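Local coordinates for UTP-glucose-1-phosphate uridylyltransferase 2 (Trypanosoma brucei, PDB 3GUE), which probably catalyses the formation of UDP-glucose and diphosphate from UTP and alpha-D-glucose 1-phosphate, at residues 99-104 and 395-400; 105-110 and 379-384. All blocks are in the same frame, centred on the assembly; numbering follows the deposited sequence.

Interaction 1. Residues 99-104 and 395-400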
ATOM      1  N   LEU A  99      -6.536   2.255  12.391  1.00 24.85           N
ATOM      2  CA  LEU A  99      -7.601   1.242  12.467  1.00 25.99           C
ATOM      3  C   LEU A  99      -7.262   0.092  13.444  1.00 25.99           C
ATOM      4  O   LEU A  99      -6.134  -0.388  13.462  1.00 24.71           O
ATOM      5  CB  LEU A  99      -7.919   0.691  11.080  1.00 26.31           C
ATOM      6  CG  LEU A  99      -9.164   1.221  10.354  1.00 27.67           C
ATOM      7  CD1 LEU A  99      -9.220   2.741  10.344  1.00 29.35           C
ATOM      8  CD2 LEU A  99      -9.190   0.648   8.924  1.00 26.23           C
ATOM      9  N   GLN A 100      -8.247  -0.334  14.238  1.00 25.54           N
ATOM     10  CA  GLN A 100      -8.044  -1.457  15.163  1.00 27.26           C
ATOM     11  C   GLN A 100      -7.911  -2.740  14.352  1.00 27.24           C
ATOM     12  O   GLN A 100      -8.643  -2.953  13.365  1.00 27.26           O
ATOM     13  CB  GLN A 100      -9.181  -1.596  16.207  1.00 26.59           C
ATOM     14  CG  GLN A 100      -9.282  -0.461  17.267  1.00 27.99           C
ATOM     15  CD  GLN A 100     -10.319  -0.707  18.417  1.00 29.18           C
ATOM     16  OE1 GLN A 100     -11.514  -0.985  18.181  1.00 30.25           O
ATOM     17  NE2 GLN A 100      -9.853  -0.560  19.670  1.00 31.07           N
ATOM     18  N   VAL A 101      -6.989  -3.599  14.786  1.00 27.49           N
ATOM     19  CA  VAL A 101      -6.652  -4.837  14.072  1.00 27.03           C
ATOM     20  C   VAL A 101      -6.974  -6.092  14.922  1.00 27.07           C
ATOM     21  O   VAL A 101      -7.800  -6.901  14.523  1.00 24.99           O
ATOM     22  CB  VAL A 101      -5.193  -4.762  13.533  1.00 28.22           C
ATOM     23  CG1 VAL A 101      -4.709  -6.085  13.021  1.00 29.24           C
ATOM     24  CG2 VAL A 101      -5.129  -3.784  12.385  1.00 25.57           C
ATOM     25  N   LYS A 102      -6.359  -6.198  16.102  1.00 27.20           N
ATOM     26  CA  LYS A 102      -6.606  -7.274  17.069  1.00 28.10           C
ATOM     27  C   LYS A 102      -6.385  -6.708  18.466  1.00 28.48           C
ATOM     28  O   LYS A 102      -5.528  -5.858  18.647  1.00 28.74           O
ATOM     29  CB  LYS A 102      -5.628  -8.434  16.856  1.00 28.14           C
ATOM     30  CG  LYS A 102      -5.799  -9.203  15.545  1.00 29.25           C
ATOM     31  CD  LYS A 102      -5.308 -10.616  15.637  1.00 30.47           C
ATOM     32  CE  LYS A 102      -5.733 -11.400  14.429  1.00 29.62           C
ATOM     33  NZ  LYS A 102      -5.078 -10.816  13.240  1.00 34.87           N
ATOM     34  N   ASN A 103      -7.142  -7.174  19.451  1.00 29.74           N
ATOM     35  CA  ASN A 103      -6.877  -6.857  20.861  1.00 30.67           C
ATOM     36  C   ASN A 103      -6.896  -5.364  21.262  1.00 30.45           C
ATOM     37  O   ASN A 103      -6.254  -4.967  22.257  1.00 30.94           O
ATOM     38  CB  ASN A 103      -5.528  -7.479  21.279  1.00 31.94           C
ATOM     39  CG  ASN A 103      -5.386  -8.934  20.843  1.00 33.59           C
ATOM     40  OD1 ASN A 103      -4.418  -9.295  20.161  1.00 37.08           O
ATOM     41  ND2 ASN A 103      -6.354  -9.778  21.233  1.00 34.45           N
ATOM     42  N   GLY A 104      -7.603  -4.531  20.504  1.00 29.51           N
ATOM     43  CA  GLY A 104      -7.479  -3.074  20.675  1.00 28.51           C
ATOM     44  C   GLY A 104      -6.146  -2.513  20.189  1.00 27.59           C
ATOM     45  O   GLY A 104      -5.817  -1.355  20.438  1.00 27.29           O
ATOM     46  N   GLN A 395       5.824 -10.219  16.577  1.00 26.54           N
ATOM     47  CA  GLN A 395       4.721  -9.247  16.457  1.00 27.15           C
ATOM     48  C   GLN A 395       4.210  -8.977  15.038  1.00 26.95           C
ATOM     49  O   GLN A 395       3.622  -7.937  14.770  1.00 27.43           O
ATOM     50  CB  GLN A 395       5.061  -7.938  17.187  1.00 26.15           C
ATOM     51  CG  GLN A 395       5.403  -8.119  18.686  1.00 29.10           C
ATOM     52  CD  GLN A 395       4.211  -8.495  19.533  1.00 30.75           C
ATOM     53  OE1 GLN A 395       3.124  -8.823  19.026  1.00 32.39           O
ATOM     54  NE2 GLN A 395       4.397  -8.437  20.837  1.00 33.83           N
ATOM     55  N   ARG A 396       4.440  -9.912  14.125  1.00 27.32           N
ATOM     56  CA  ARG A 396       3.934  -9.770  12.768  1.00 27.03           C
ATOM     57  C   ARG A 396       2.550 -10.406  12.726  1.00 26.85           C
ATOM     58  O   ARG A 396       2.172 -11.150  13.636  1.00 27.75           O
ATOM     59  CB  ARG A 396       4.884 -10.406  11.740  1.00 26.71           C
ATOM     60  CG  ARG A 396       6.189  -9.640  11.552  1.00 27.96           C
ATOM     61  CD  ARG A 396       7.006 -10.143  10.360  1.00 28.42           C
ATOM     62  NE  ARG A 396       7.345 -11.550  10.509  1.00 29.76           N
ATOM     63  CZ  ARG A 396       6.940 -12.510   9.684  1.00 31.11           C
ATOM     64  NH1 ARG A 396       6.202 -12.202   8.623  1.00 31.49           N
ATOM     65  NH2 ARG A 396       7.295 -13.778   9.914  1.00 29.12           N
ATOM     66  N   LEU A 397       1.777 -10.059  11.715  1.00 26.79           N
ATOM     67  CA  LEU A 397       0.525 -10.758  11.428  1.00 26.96           C
ATOM     68  C   LEU A 397       0.715 -11.609  10.199  1.00 27.12           C
ATOM     69  O   LEU A 397       1.216 -11.137   9.173  1.00 27.08           O
ATOM     70  CB  LEU A 397      -0.626  -9.781  11.255  1.00 26.70           C
ATOM     71  CG  LEU A 397      -1.181  -9.341  12.606  1.00 27.70           C
ATOM     72  CD1 LEU A 397      -0.305  -8.323  13.285  1.00 28.00           C
ATOM     73  CD2 LEU A 397      -2.546  -8.786  12.444  1.00 30.54           C
ATOM     74  N   VAL A 398       0.331 -12.875  10.307  1.00 26.42           N
ATOM     75  CA  VAL A 398       0.601 -13.853   9.236  1.00 26.87           C
ATOM     76  C   VAL A 398      -0.593 -14.806   9.068  1.00 27.44           C
ATOM     77  O   VAL A 398      -1.284 -15.139  10.030  1.00 26.20           O
ATOM     78  CB  VAL A 398       1.853 -14.697   9.545  1.00 26.07           C
ATOM     79  CG1 VAL A 398       3.112 -13.781   9.698  1.00 25.60           C
ATOM     80  CG2 VAL A 398       1.632 -15.519  10.788  1.00 24.39           C
ATOM     81  N   LEU A 399      -0.813 -15.231   7.828  1.00 28.26           N
ATOM     82  CA  LEU A 399      -1.894 -16.140   7.503  1.00 28.32           C
ATOM     83  C   LEU A 399      -1.648 -17.440   8.266  1.00 28.06           C
ATOM     84  O   LEU A 399      -0.501 -17.877   8.411  1.00 29.09           O
ATOM     85  CB  LEU A 399      -1.919 -16.401   5.981  1.00 28.55           C
ATOM     86  CG  LEU A 399      -3.074 -17.239   5.435  1.00 28.31           C
ATOM     87  CD1 LEU A 399      -4.382 -16.490   5.499  1.00 28.92           C
ATOM     88  CD2 LEU A 399      -2.760 -17.631   3.998  1.00 27.86           C
ATOM     89  N   CYS A 400      -2.721 -18.011   8.791  1.00 27.92           N
ATOM     90  CA  CYS A 400      -2.703 -19.288   9.473  1.00 27.50           C
ATOM     91  C   CYS A 400      -2.233 -20.437   8.576  1.00 27.89           C
ATOM     92  O   CYS A 400      -2.396 -20.412   7.334  1.00 27.63           O
ATOM     93  CB  CYS A 400      -4.084 -19.601  10.068  1.00 28.28           C
ATOM     94  SG  CYS A 400      -5.394 -19.948   8.849  1.00 26.32           S
TER

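Interaction 2. Residues 105-110 and 379-384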
ATOM      1  N   GLN A 105      -5.376  -3.335  19.489  1.00 26.62           N
ATOM      2  CA  GLN A 105      -4.132  -2.888  18.838  1.00 26.58           C
ATOM      3  C   GLN A 105      -4.407  -2.470  17.389  1.00 24.85           C
ATOM      4  O   GLN A 105      -5.069  -3.187  16.641  1.00 25.41           O
ATOM      5  CB  GLN A 105      -3.038  -3.983  18.893  1.00 26.74           C
ATOM      6  CG  GLN A 105      -2.761  -4.563  20.310  1.00 28.92           C
ATOM      7  CD  GLN A 105      -2.178  -3.541  21.263  1.00 30.62           C
ATOM      8  OE1 GLN A 105      -2.901  -2.748  21.869  1.00 34.26           O
ATOM      9  NE2 GLN A 105      -0.858  -3.570  21.425  1.00 31.98           N
ATOM     10  N   THR A 106      -3.946  -1.283  17.028  1.00 23.42           N
ATOM     11  CA  THR A 106      -4.078  -0.759  15.656  1.00 22.47           C
ATOM     12  C   THR A 106      -2.917  -1.297  14.816  1.00 22.79           C
ATOM     13  O   THR A 106      -2.049  -2.009  15.346  1.00 22.09           O
ATOM     14  CB  THR A 106      -4.007   0.775  15.613  1.00 21.10           C
ATOM     15  OG1 THR A 106      -2.735   1.187  16.113  1.00 21.36           O
ATOM     16  CG2 THR A 106      -5.155   1.452  16.464  1.00 22.86           C
ATOM     17  N   PHE A 107      -2.879  -0.909  13.537  1.00 23.25           N
ATOM     18  CA  PHE A 107      -1.790  -1.293  12.620  1.00 24.38           C
ATOM     19  C   PHE A 107      -0.515  -0.656  13.208  1.00 25.14           C
ATOM     20  O   PHE A 107       0.555  -1.255  13.182  1.00 24.61           O
ATOM     21  CB  PHE A 107      -2.012  -0.754  11.189  1.00 24.30           C
ATOM     22  CG  PHE A 107      -2.994  -1.562  10.324  1.00 23.17           C
ATOM     23  CD1 PHE A 107      -2.547  -2.601   9.509  1.00 20.32           C
ATOM     24  CD2 PHE A 107      -4.353  -1.239  10.298  1.00 25.59           C
ATOM     25  CE1 PHE A 107      -3.442  -3.330   8.709  1.00 23.54           C
ATOM     26  CE2 PHE A 107      -5.257  -1.957   9.498  1.00 24.14           C
ATOM     27  CZ  PHE A 107      -4.804  -3.000   8.704  1.00 23.23           C
ATOM     28  N   LEU A 108      -0.657   0.545  13.788  1.00 25.61           N
ATOM     29  CA  LEU A 108       0.499   1.319  14.240  1.00 26.05           C
ATOM     30  C   LEU A 108       1.086   0.783  15.543  1.00 24.88           C
ATOM     31  O   LEU A 108       2.299   0.856  15.753  1.00 26.18           O
ATOM     32  CB  LEU A 108       0.173   2.831  14.313  1.00 24.89           C
ATOM     33  CG  LEU A 108       1.321   3.849  14.448  1.00 27.71           C
ATOM     34  CD1 LEU A 108       2.519   3.606  13.488  1.00 30.80           C
ATOM     35  CD2 LEU A 108       0.747   5.243  14.267  1.00 26.77           C
ATOM     36  N   ASP A 109       0.219   0.267  16.419  1.00 25.96           N
ATOM     37  CA  ASP A 109       0.621  -0.555  17.569  1.00 25.75           C
ATOM     38  C   ASP A 109       1.530  -1.682  17.124  1.00 26.57           C
ATOM     39  O   ASP A 109       2.664  -1.775  17.596  1.00 26.27           O
ATOM     40  CB  ASP A 109      -0.600  -1.158  18.276  1.00 26.16           C
ATOM     41  CG  ASP A 109      -1.304  -0.170  19.145  1.00 25.26           C
ATOM     42  OD1 ASP A 109      -0.622   0.424  20.027  1.00 24.66           O
ATOM     43  OD2 ASP A 109      -2.525   0.019  18.927  1.00 24.40           O
ATOM     44  N   PHE A 110       1.030  -2.534  16.221  1.00 26.50           N
ATOM     45  CA  PHE A 110       1.835  -3.639  15.649  1.00 26.99           C
ATOM     46  C   PHE A 110       3.177  -3.228  15.015  1.00 26.44           C
ATOM     47  O   PHE A 110       4.185  -3.877  15.275  1.00 24.94           O
ATOM     48  CB  PHE A 110       0.997  -4.545  14.737  1.00 26.78           C
ATOM     49  CG  PHE A 110       0.071  -5.452  15.496  1.00 30.31           C
ATOM     50  CD1 PHE A 110       0.587  -6.481  16.279  1.00 31.07           C
ATOM     51  CD2 PHE A 110      -1.322  -5.272  15.443  1.00 29.44           C
ATOM     52  CE1 PHE A 110      -0.260  -7.333  17.016  1.00 31.84           C
ATOM     53  CE2 PHE A 110      -2.172  -6.106  16.157  1.00 28.32           C
ATOM     54  CZ  PHE A 110      -1.647  -7.152  16.946  1.00 30.25           C
ATOM     55  N   SER A 379     -12.988  -5.897   3.063  1.00 26.69           N
ATOM     56  CA  SER A 379     -12.847  -7.359   2.902  1.00 27.28           C
ATOM     57  C   SER A 379     -11.532  -7.939   3.403  1.00 26.56           C
ATOM     58  O   SER A 379     -11.535  -8.992   4.044  1.00 26.86           O
ATOM     59  CB  SER A 379     -13.157  -7.874   1.473  1.00 28.54           C
ATOM     60  OG  SER A 379     -12.611  -7.073   0.429  1.00 31.14           O
ATOM     61  N   ASP A 380     -10.440  -7.231   3.131  1.00 26.56           N
ATOM     62  CA  ASP A 380      -9.111  -7.548   3.641  1.00 25.90           C
ATOM     63  C   ASP A 380      -9.049  -7.393   5.141  1.00 25.70           C
ATOM     64  O   ASP A 380      -8.433  -8.232   5.850  1.00 25.64           O
ATOM     65  CB  ASP A 380      -8.058  -6.615   3.033  1.00 25.70           C
ATOM     66  CG  ASP A 380      -7.783  -6.855   1.548  1.00 25.95           C
ATOM     67  OD1 ASP A 380      -7.908  -7.973   1.047  1.00 26.42           O
ATOM     68  OD2 ASP A 380      -7.405  -5.879   0.860  1.00 28.15           O
ATOM     69  N   LEU A 381      -9.672  -6.312   5.613  1.00 25.05           N
ATOM     70  CA  LEU A 381      -9.737  -5.964   7.046  1.00 25.02           C
ATOM     71  C   LEU A 381     -10.462  -7.012   7.855  1.00 24.66           C
ATOM     72  O   LEU A 381     -10.032  -7.336   8.959  1.00 23.19           O
ATOM     73  CB  LEU A 381     -10.423  -4.623   7.252  1.00 24.11           C
ATOM     74  CG  LEU A 381     -10.496  -4.146   8.709  1.00 24.44           C
ATOM     75  CD1 LEU A 381      -9.067  -3.969   9.258  1.00 24.97           C
ATOM     76  CD2 LEU A 381     -11.324  -2.841   8.758  1.00 22.60           C
ATOM     77  N   LEU A 382     -11.595  -7.481   7.317  1.00 24.63           N
ATOM     78  CA  LEU A 382     -12.318  -8.618   7.858  1.00 25.38           C
ATOM     79  C   LEU A 382     -11.415  -9.841   8.050  1.00 26.58           C
ATOM     80  O   LEU A 382     -11.476 -10.500   9.120  1.00 27.37           O
ATOM     81  CB  LEU A 382     -13.512  -8.991   6.948  1.00 24.82           C
ATOM     82  CG  LEU A 382     -14.287 -10.296   7.203  1.00 23.30           C
ATOM     83  CD1 LEU A 382     -14.804 -10.343   8.648  1.00 25.46           C
ATOM     84  CD2 LEU A 382     -15.462 -10.433   6.197  1.00 23.88           C
ATOM     85  N   ALA A 383     -10.605 -10.151   7.026  1.00 26.39           N
ATOM     86  CA  ALA A 383      -9.741 -11.342   7.074  1.00 27.16           C
ATOM     87  C   ALA A 383      -8.655 -11.151   8.140  1.00 27.23           C
ATOM     88  O   ALA A 383      -8.406 -12.064   8.936  1.00 26.42           O
ATOM     89  CB  ALA A 383      -9.109 -11.668   5.705  1.00 27.44           C
ATOM     90  N   LEU A 384      -8.100  -9.938   8.207  1.00 26.61           N
ATOM     91  CA  LEU A 384      -7.041  -9.647   9.169  1.00 27.43           C
ATOM     92  C   LEU A 384      -7.516  -9.729  10.612  1.00 28.09           C
ATOM     93  O   LEU A 384      -6.821 -10.310  11.489  1.00 27.84           O
ATOM     94  CB  LEU A 384      -6.426  -8.276   8.913  1.00 26.71           C
ATOM     95  CG  LEU A 384      -5.051  -8.061   9.567  1.00 26.46           C
ATOM     96  CD1 LEU A 384      -4.018  -9.064   9.034  1.00 26.08           C
ATOM     97  CD2 LEU A 384      -4.579  -6.675   9.276  1.00 24.10           C
TER

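Interaction 1. Residues 99-104 and 395-400
V101 and L397 mark the closest backbone approach of two short strands, 100-102 and 397-399, their CA atoms 9.7 Å apart with no hydrogen bond between them. Each strand belongs to its own two-stranded antiparallel hairpin, 100-102 with 105-106 and 389-391 with 397-399, so the contact joins two small hairpins of the GT-A-type nucleotidyltransferase domain through side chains alone. On the first hairpin V101 and K102 both face Q105 in a classic beta bulge, and both direct their CB atoms toward L397. N103 and G104, each with positive phi, make the turn that follows.

The burial is modest, 98 Å² over both sides, and rests on one methyl group. CD2 of L397 meets CG1 of V101 tip to tip at 3.5 Å. That branch of V101 lies anti to its own backbone nitrogen (chi1 169°), while CG2 takes the position beside the nitrogen. The same L397 CD2 also meets the end of K102, its NZ lying 3.3 Å away, an apolar neighbour for an ammonium group that finds its polar partner in the carbonyl oxygen of L384 on helix 378-385. F110 of helix 107-122 and L384 each touch both V101 and L397, adding apolar side chains around the pair. The backbone oxygen of Q100 accepts from NH2 of R385, at the end of the same helix 378-385. K102 reaches L397 by a chain extended through chi2 and chi3 and bent only at its last torsion, chi4 64°, which sets the direction of NZ.

Interaction 2. Residues 105-110 and 379-384
This is a buried apolar contact between the first turn of helix 107-122 and helix 378-385 in the GT-A-type domain: F107 packs against L381 and L384, which lie one turn apart. No hydrogen bond crosses it, and 102 Å² is buried over both sides. The backbones stay well separated, 10.5 Å between the CA atoms of F107 and L384, and the phenyl ring spans much of the gap.

L384 makes the closer approach. Its CD2 methyl lies 3.6 Å from CE1 of F107 and nearly as close to CZ, meeting the ring at an oblique angle. The CB of L384 points toward segment 105-110, and CG anti to the backbone nitrogen (chi1 -162°) carries CD2 to the ring. L381 is a looser neighbour, its CD1 4.3 Å from CE2 of F107. V375 touches both F107 and L384, and I420 and F423 of helix 420-427 pack on L381. The F107 side chain lies about 4 Å from that of D221, predicted to bind UTP, and about 9 Å from the bound UDP-glucose, which places this packing near the sugar-nucleotide pocket.

The start of helix 107-122 is fixed by a capping box. T106 is the N-cap, its OG1 accepting from D109 N at 3.1 Å in a nearly straight bond and more weakly from L108 N. In return D109 OD2 receives T106 N through its anti lone pair, while OD1 forms a salt bridge with K146 NZ and a hydrogen bond with Y147 OH. The T106 hydroxyl also donates to D109 OD2 at 3.1 Å, arriving from above the carboxylate, 60° out of its plane.

Overall arrangement
From the N terminus, strand 100-102 is followed directly by strand 105-106 and the start of helix 107-122, so the first halves of both interactions are consecutive. After a long excursion through most of the central mixed sheet, the chain returns along helix 378-385 to close interaction 2, then makes hairpin 389-391/397-399 and closes interaction 1. Interaction 2 is therefore nested inside the loop of interaction 1. Their centres are 5 Å apart, and they meet at several points, among them V101 CG2 on F107 CD2 (3.4 Å) and a probable hydrogen bond from F107 N to L99 O. Together they bring hairpin 100-106 and helix 107-122 against helix 378-385 and hairpin 389-399.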